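Disulfide bond forming protein (DsbF) (Mycobacterium tuberculosis, PDB 3IOS) probably introduces disulfide bonds into secreted proteins that are still reduced and unfolded, using a thioredoxin-like domain. Local coordinates at residues A[45-59]-A[88-100]. Sequence-based numbering, arbitrary orientation.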
loop_
_atom_site.group_PDB
_atom_site.type_symbol
_atom_site.label_atom_id
_atom_site.label_comp_id
_atom_site.label_asym_id
_atom_site.label_seq_id
_atom_site.Cartn_x
_atom_site.Cartn_y
_atom_site.Cartn_z
ATOM N N TRP A 45 0.012 0.767 1.338
ATOM C CA TRP A 45 0.123 2.211 1.379
ATOM C C TRP A 45 -0.940 2.811 0.466
ATOM O O TRP A 45 -0.893 2.636 -0.754
ATOM C CB TRP A 45 1.534 2.597 0.932
ATOM C CG TRP A 45 1.745 4.031 0.617
ATOM C CD1 TRP A 45 1.393 5.103 1.384
ATOM C CD2 TRP A 45 2.400 4.562 -0.539
ATOM N NE1 TRP A 45 1.789 6.267 0.779
ATOM C CE2 TRP A 45 2.411 5.964 -0.403
ATOM C CE3 TRP A 45 2.985 3.986 -1.675
ATOM C CZ2 TRP A 45 2.982 6.809 -1.367
ATOM C CZ3 TRP A 45 3.554 4.828 -2.635
ATOM C CH2 TRP A 45 3.547 6.223 -2.471
ATOM N N PHE A 46 -1.894 3.517 1.067
ATOM C CA PHE A 46 -2.987 4.122 0.313
ATOM C C PHE A 46 -2.604 5.527 -0.110
ATOM O O PHE A 46 -2.300 6.381 0.727
ATOM C CB PHE A 46 -4.253 4.136 1.170
ATOM C CG PHE A 46 -4.657 2.772 1.659
ATOM C CD1 PHE A 46 -3.990 2.170 2.726
ATOM C CD2 PHE A 46 -5.673 2.067 1.021
ATOM C CE1 PHE A 46 -4.333 0.887 3.147
ATOM C CE2 PHE A 46 -6.021 0.783 1.437
ATOM C CZ PHE A 46 -5.348 0.194 2.501
ATOM N N TRP A 47 -2.608 5.760 -1.420
ATOM C CA TRP A 47 -2.228 7.061 -1.960
ATOM C C TRP A 47 -3.115 7.536 -3.101
ATOM O O TRP A 47 -3.867 6.757 -3.685
ATOM C CB TRP A 47 -0.762 7.036 -2.441
ATOM C CG TRP A 47 -0.422 6.016 -3.517
ATOM C CD1 TRP A 47 -0.018 4.724 -3.332
ATOM C CD2 TRP A 47 -0.416 6.236 -4.934
ATOM N NE1 TRP A 47 0.253 4.128 -4.546
ATOM C CE2 TRP A 47 0.022 5.036 -5.546
ATOM C CE3 TRP A 47 -0.720 7.336 -5.747
ATOM C CZ2 TRP A 47 0.144 4.898 -6.929
ATOM C CZ3 TRP A 47 -0.597 7.198 -7.129
ATOM C CH2 TRP A 47 -0.162 5.992 -7.703
ATOM N N ALA A 48 -3.033 8.833 -3.384
ATOM C CA ALA A 48 -3.776 9.463 -4.478
ATOM C C ALA A 48 -2.695 10.240 -5.228
ATOM O O ALA A 48 -1.860 10.894 -4.612
ATOM C CB ALA A 48 -4.846 10.410 -3.933
ATOM N N PRO A 49 -2.702 10.184 -6.568
ATOM C CA PRO A 49 -1.704 10.873 -7.393
ATOM C C PRO A 49 -1.554 12.375 -7.171
ATOM O O PRO A 49 -0.451 12.914 -7.268
ATOM C CB PRO A 49 -2.158 10.567 -8.825
ATOM C CG PRO A 49 -2.991 9.337 -8.690
ATOM C CD PRO A 49 -3.733 9.561 -7.412
ATOM N N TRP A 50 -2.667 13.040 -6.877
ATOM C CA TRP A 50 -2.684 14.483 -6.682
ATOM C C TRP A 50 -2.375 14.922 -5.261
ATOM O O TRP A 50 -2.329 16.136 -4.978
ATOM C CB TRP A 50 -4.051 15.026 -7.105
ATOM C CG TRP A 50 -5.179 14.216 -6.536
ATOM C CD1 TRP A 50 -5.903 13.254 -7.175
ATOM C CD2 TRP A 50 -5.649 14.242 -5.184
ATOM N NE1 TRP A 50 -6.795 12.674 -6.307
ATOM C CE2 TRP A 50 -6.665 13.268 -5.078
ATOM C CE3 TRP A 50 -5.318 15.002 -4.052
ATOM C CZ2 TRP A 50 -7.343 13.018 -3.880
ATOM C CZ3 TRP A 50 -5.990 14.752 -2.861
ATOM C CH2 TRP A 50 -6.997 13.772 -2.788
ATOM N N CYS A 51 -2.159 14.005 -4.359
ATOM C CA CYS A 51 -1.903 14.362 -2.992
ATOM C C CYS A 51 -0.434 14.731 -2.746
ATOM O O CYS A 51 0.469 13.874 -2.868
ATOM C CB CYS A 51 -2.333 13.057 -2.204
ATOM S SG CYS A 51 -2.225 13.479 -0.378
ATOM N N PRO A 52 -0.201 15.975 -2.389
ATOM C CA PRO A 52 1.140 16.437 -2.100
ATOM C C PRO A 52 1.850 15.701 -1.002
ATOM O O PRO A 52 3.070 15.535 -1.046
ATOM C CB PRO A 52 0.928 17.925 -1.802
ATOM C CG PRO A 52 -0.446 17.959 -1.222
ATOM C CD PRO A 52 -1.204 17.025 -2.133
ATOM N N THR A 53 1.090 15.263 -0.013
ATOM C CA THR A 53 1.672 14.517 1.092
ATOM C C THR A 53 2.139 13.158 0.574
ATOM O O THR A 53 3.219 12.691 0.936
ATOM C CB THR A 53 0.657 14.328 2.234
ATOM O OG1 THR A 53 0.240 15.615 2.711
ATOM C CG2 THR A 53 1.275 13.550 3.382
ATOM N N CYS A 54 1.334 12.523 -0.275
ATOM C CA CYS A 54 1.729 11.233 -0.838
ATOM C C CYS A 54 2.937 11.376 -1.736
ATOM O O CYS A 54 3.797 10.500 -1.776
ATOM C CB CYS A 54 0.592 10.623 -1.640
ATOM S SG CYS A 54 -0.796 10.078 -0.606
ATOM N N GLN A 55 2.991 12.481 -2.466
ATOM C CA GLN A 55 4.114 12.738 -3.349
ATOM C C GLN A 55 5.370 12.858 -2.493
ATOM O O GLN A 55 6.438 12.373 -2.866
ATOM C CB GLN A 55 3.870 14.028 -4.139
ATOM C CG GLN A 55 2.733 13.903 -5.143
ATOM C CD GLN A 55 2.232 15.242 -5.648
ATOM O OE1 GLN A 55 2.867 16.278 -5.443
ATOM N NE2 GLN A 55 1.084 15.227 -6.316
ATOM N N GLY A 56 5.224 13.480 -1.329
ATOM C CA GLY A 56 6.359 13.641 -0.438
ATOM C C GLY A 56 6.784 12.356 0.246
ATOM O O GLY A 56 7.970 12.139 0.490
ATOM N N GLU A 57 5.826 11.489 0.554
ATOM C CA GLU A 57 6.157 10.239 1.226
ATOM C C GLU A 57 6.589 9.120 0.285
ATOM O O GLU A 57 7.184 8.137 0.723
ATOM C CB GLU A 57 4.972 9.760 2.063
ATOM C CG GLU A 57 4.462 10.793 3.047
ATOM C CD GLU A 57 3.643 10.179 4.160
ATOM O OE1 GLU A 57 2.827 9.278 3.878
ATOM O OE2 GLU A 57 3.810 10.608 5.319
ATOM N N ALA A 58 6.289 9.268 -0.999
ATOM C CA ALA A 58 6.635 8.243 -1.979
ATOM C C ALA A 58 8.087 7.759 -1.911
ATOM O O ALA A 58 8.334 6.559 -1.833
ATOM C CB ALA A 58 6.305 8.731 -3.384
ATOM N N PRO A 59 9.065 8.681 -1.931
ATOM C CA PRO A 59 10.465 8.236 -1.865
ATOM C C PRO A 59 10.796 7.508 -0.564
ATOM O O PRO A 59 11.662 6.630 -0.532
ATOM C CB PRO A 59 11.250 9.535 -2.037
ATOM C CG PRO A 59 10.332 10.566 -1.458
ATOM C CD PRO A 59 8.987 10.150 -2.010
ATOM N N PHE A 88 2.340 9.423 -11.456
ATOM C CA PHE A 88 2.853 9.402 -10.093
ATOM C C PHE A 88 3.959 8.351 -9.946
ATOM O O PHE A 88 5.043 8.645 -9.437
ATOM C CB PHE A 88 1.699 9.106 -9.129
ATOM C CG PHE A 88 2.096 9.072 -7.674
ATOM C CD1 PHE A 88 1.919 10.189 -6.863
ATOM C CD2 PHE A 88 2.595 7.903 -7.105
ATOM C CE1 PHE A 88 2.229 10.139 -5.500
ATOM C CE2 PHE A 88 2.909 7.842 -5.746
ATOM C CZ PHE A 88 2.723 8.963 -4.942
ATOM N N VAL A 89 3.692 7.126 -10.396
ATOM C CA VAL A 89 4.691 6.070 -10.287
ATOM C C VAL A 89 5.925 6.370 -11.139
ATOM O O VAL A 89 7.027 5.956 -10.794
ATOM C CB VAL A 89 4.104 4.686 -10.674
ATOM C CG1 VAL A 89 2.956 4.331 -9.737
ATOM C CG2 VAL A 89 3.626 4.694 -12.108
ATOM N N ASN A 90 5.745 7.096 -12.241
ATOM C CA ASN A 90 6.876 7.450 -13.099
ATOM C C ASN A 90 7.747 8.510 -12.437
ATOM O O ASN A 90 8.975 8.471 -12.529
ATOM C CB ASN A 90 6.405 8.000 -14.455
ATOM C CG ASN A 90 5.910 6.918 -15.401
ATOM O OD1 ASN A 90 6.347 5.791 -15.343
ATOM N ND2 ASN A 90 5.003 7.279 -16.293
ATOM N N LYS A 91 7.103 9.453 -11.759
ATOM C CA LYS A 91 7.806 10.554 -11.108
ATOM C C LYS A 91 8.495 10.151 -9.805
ATOM O O LYS A 91 9.599 10.631 -9.518
ATOM C CB LYS A 91 6.822 11.691 -10.829
ATOM C CG LYS A 91 7.448 13.075 -10.718
ATOM C CD LYS A 91 8.291 13.230 -9.464
ATOM C CE LYS A 91 8.853 14.641 -9.350
ATOM N NZ LYS A 91 9.677 14.818 -8.118
ATOM N N TYR A 92 7.865 9.273 -9.020
ATOM C CA TYR A 92 8.489 8.875 -7.771
ATOM C C TYR A 92 8.900 7.411 -7.773
ATOM O O TYR A 92 8.203 6.553 -8.350
ATOM C CB TYR A 92 7.525 9.201 -6.591
ATOM C CG TYR A 92 6.911 10.568 -6.710
ATOM C CD1 TYR A 92 5.643 10.715 -7.259
ATOM C CD2 TYR A 92 7.587 11.718 -6.275
ATOM C CE1 TYR A 92 5.047 11.965 -7.370
ATOM C CE2 TYR A 92 6.993 12.977 -6.382
ATOM C CZ TYR A 92 5.732 13.091 -6.930
ATOM O OH TYR A 92 5.161 14.331 -7.049
ATOM N N PRO A 93 9.985 7.061 -7.065
ATOM C CA PRO A 93 10.607 5.745 -6.911
ATOM C C PRO A 93 9.810 4.692 -6.146
ATOM O O PRO A 93 10.219 4.233 -5.080
ATOM C CB PRO A 93 11.923 6.082 -6.176
ATOM C CG PRO A 93 11.522 7.158 -5.261
ATOM C CD PRO A 93 10.639 8.035 -6.209
ATOM N N VAL A 94 8.703 4.296 -6.741
ATOM C CA VAL A 94 7.838 3.296 -6.142
ATOM C C VAL A 94 7.400 2.246 -7.158
ATOM O O VAL A 94 6.380 1.583 -6.975
ATOM C CB VAL A 94 6.576 3.951 -5.533
ATOM C CG1 VAL A 94 6.970 4.928 -4.430
ATOM C CG2 VAL A 94 5.795 4.669 -6.620
ATOM N N LYS A 95 8.168 2.097 -8.232
ATOM C CA LYS A 95 7.841 1.115 -9.261
ATOM C C LYS A 95 8.342 -0.281 -8.909
ATOM O O LYS A 95 7.978 -1.256 -9.562
ATOM C CB LYS A 95 8.433 1.554 -10.602
ATOM C CG LYS A 95 7.436 2.247 -11.488
ATOM C CD LYS A 95 8.113 3.038 -12.617
ATOM C CE LYS A 95 7.098 3.736 -13.503
ATOM N NZ LYS A 95 7.780 4.528 -14.547
ATOM N N THR A 96 9.157 -0.363 -7.862
ATOM C CA THR A 96 9.740 -1.619 -7.400
ATOM C C THR A 96 8.761 -2.537 -6.655
ATOM O O THR A 96 9.029 -3.729 -6.486
ATOM C CB THR A 96 10.958 -1.346 -6.486
ATOM O OG1 THR A 96 11.900 -0.526 -7.190
ATOM C CG2 THR A 96 11.639 -2.643 -6.087
ATOM N N PHE A 97 7.640 -1.997 -6.189
ATOM C CA PHE A 97 6.669 -2.840 -5.503
ATOM C C PHE A 97 5.292 -2.724 -6.142
ATOM O O PHE A 97 5.011 -1.778 -6.883
ATOM C CB PHE A 97 6.632 -2.530 -3.992
ATOM C CG PHE A 97 6.259 -1.114 -3.648
ATOM C CD1 PHE A 97 4.928 -0.761 -3.433
ATOM C CD2 PHE A 97 7.242 -0.143 -3.487
ATOM C CE1 PHE A 97 4.587 0.533 -3.061
ATOM C CE2 PHE A 97 6.910 1.157 -3.115
ATOM C CZ PHE A 97 5.579 1.497 -2.900
ATOM N N THR A 98 4.446 -3.710 -5.874
ATOM C CA THR A 98 3.104 -3.758 -6.437
ATOM C C THR A 98 2.274 -2.499 -6.229
ATOM O O THR A 98 2.209 -1.966 -5.122
ATOM C CB THR A 98 2.306 -4.946 -5.855
ATOM O OG1 THR A 98 3.032 -6.163 -6.069
ATOM C CG2 THR A 98 0.940 -5.052 -6.522
ATOM N N GLN A 99 1.637 -2.032 -7.302
ATOM C CA GLN A 99 0.769 -0.858 -7.236
ATOM C C GLN A 99 -0.625 -1.258 -7.734
ATOM O O GLN A 99 -0.769 -1.742 -8.855
ATOM C CB GLN A 99 1.310 0.271 -8.120
ATOM C CG GLN A 99 2.663 0.824 -7.710
ATOM C CD GLN A 99 2.637 1.495 -6.359
ATOM O OE1 GLN A 99 1.571 1.853 -5.845
ATOM N NE2 GLN A 99 3.814 1.680 -5.772
ATOM N N LEU A 100 -1.644 -1.066 -6.901
ATOM C CA LEU A 100 -3.014 -1.402 -7.290
ATOM C C LEU A 100 -3.770 -0.166 -7.752
ATOM O O LEU A 100 -3.710 0.889 -7.117
ATOM C CB LEU A 100 -3.779 -2.022 -6.118
ATOM C CG LEU A 100 -3.114 -3.210 -5.426
ATOM C CD1 LEU A 100 -4.043 -3.750 -4.357
ATOM C CD2 LEU A 100 -2.782 -4.278 -6.445
#
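Phe88 and the six-membered ring of Trp47 form an offset stack, with centroids 4.0 Å apart and planes inclined by 15°, and Phe88 can be traced outward from there. Its CB already lies 3.6 Å from Trp47 CZ3. Because CG is anti to the backbone N (chi1 -179°), the ring passes between Trp45 and Trp47 of strand 42-47 and Cys54, Gln55 and Ala58 of helix 52-67. CD2 stays over the Trp47 face, while CD1 and CE1 run past Pro49 O and Gln55 CG. At the far end, CE2 is 3.7 Å from Trp45 CH2, which meets the Phe88 ring at its edge, and CZ reaches Cys54 O. The opposite Phe88 face is covered by Tyr92 CD1, above the ring centre. The CxxC pair starting helix 52-67 after strand 42-47, with strand 98-101 outermost in the same mixed sheet, marks the thioredoxin fold. Cys51 occupies the N-cap position; its disulfide with Cys54 has been seen in this protein, but in this conformer the two SG atoms are unbonded, 3.7 Å apart. Trp47 is also fixed from its edge, where NE1 donates to Gln99 OE1 (2.9 Å, N-H...O 147°) nearly in the indole plane. A bend at chi2 brings the Gln99 amide there, and its NE2 donates to Val94 O at 2.8 Å. Gln55 NE2 donates to Pro49 O (2.9 Å), fixing that carbonyl at the Phe88 edge, while Gln55 CG lies 3.1 Å from Tyr92 OH and Ala58 CB packs on Tyr92 CB.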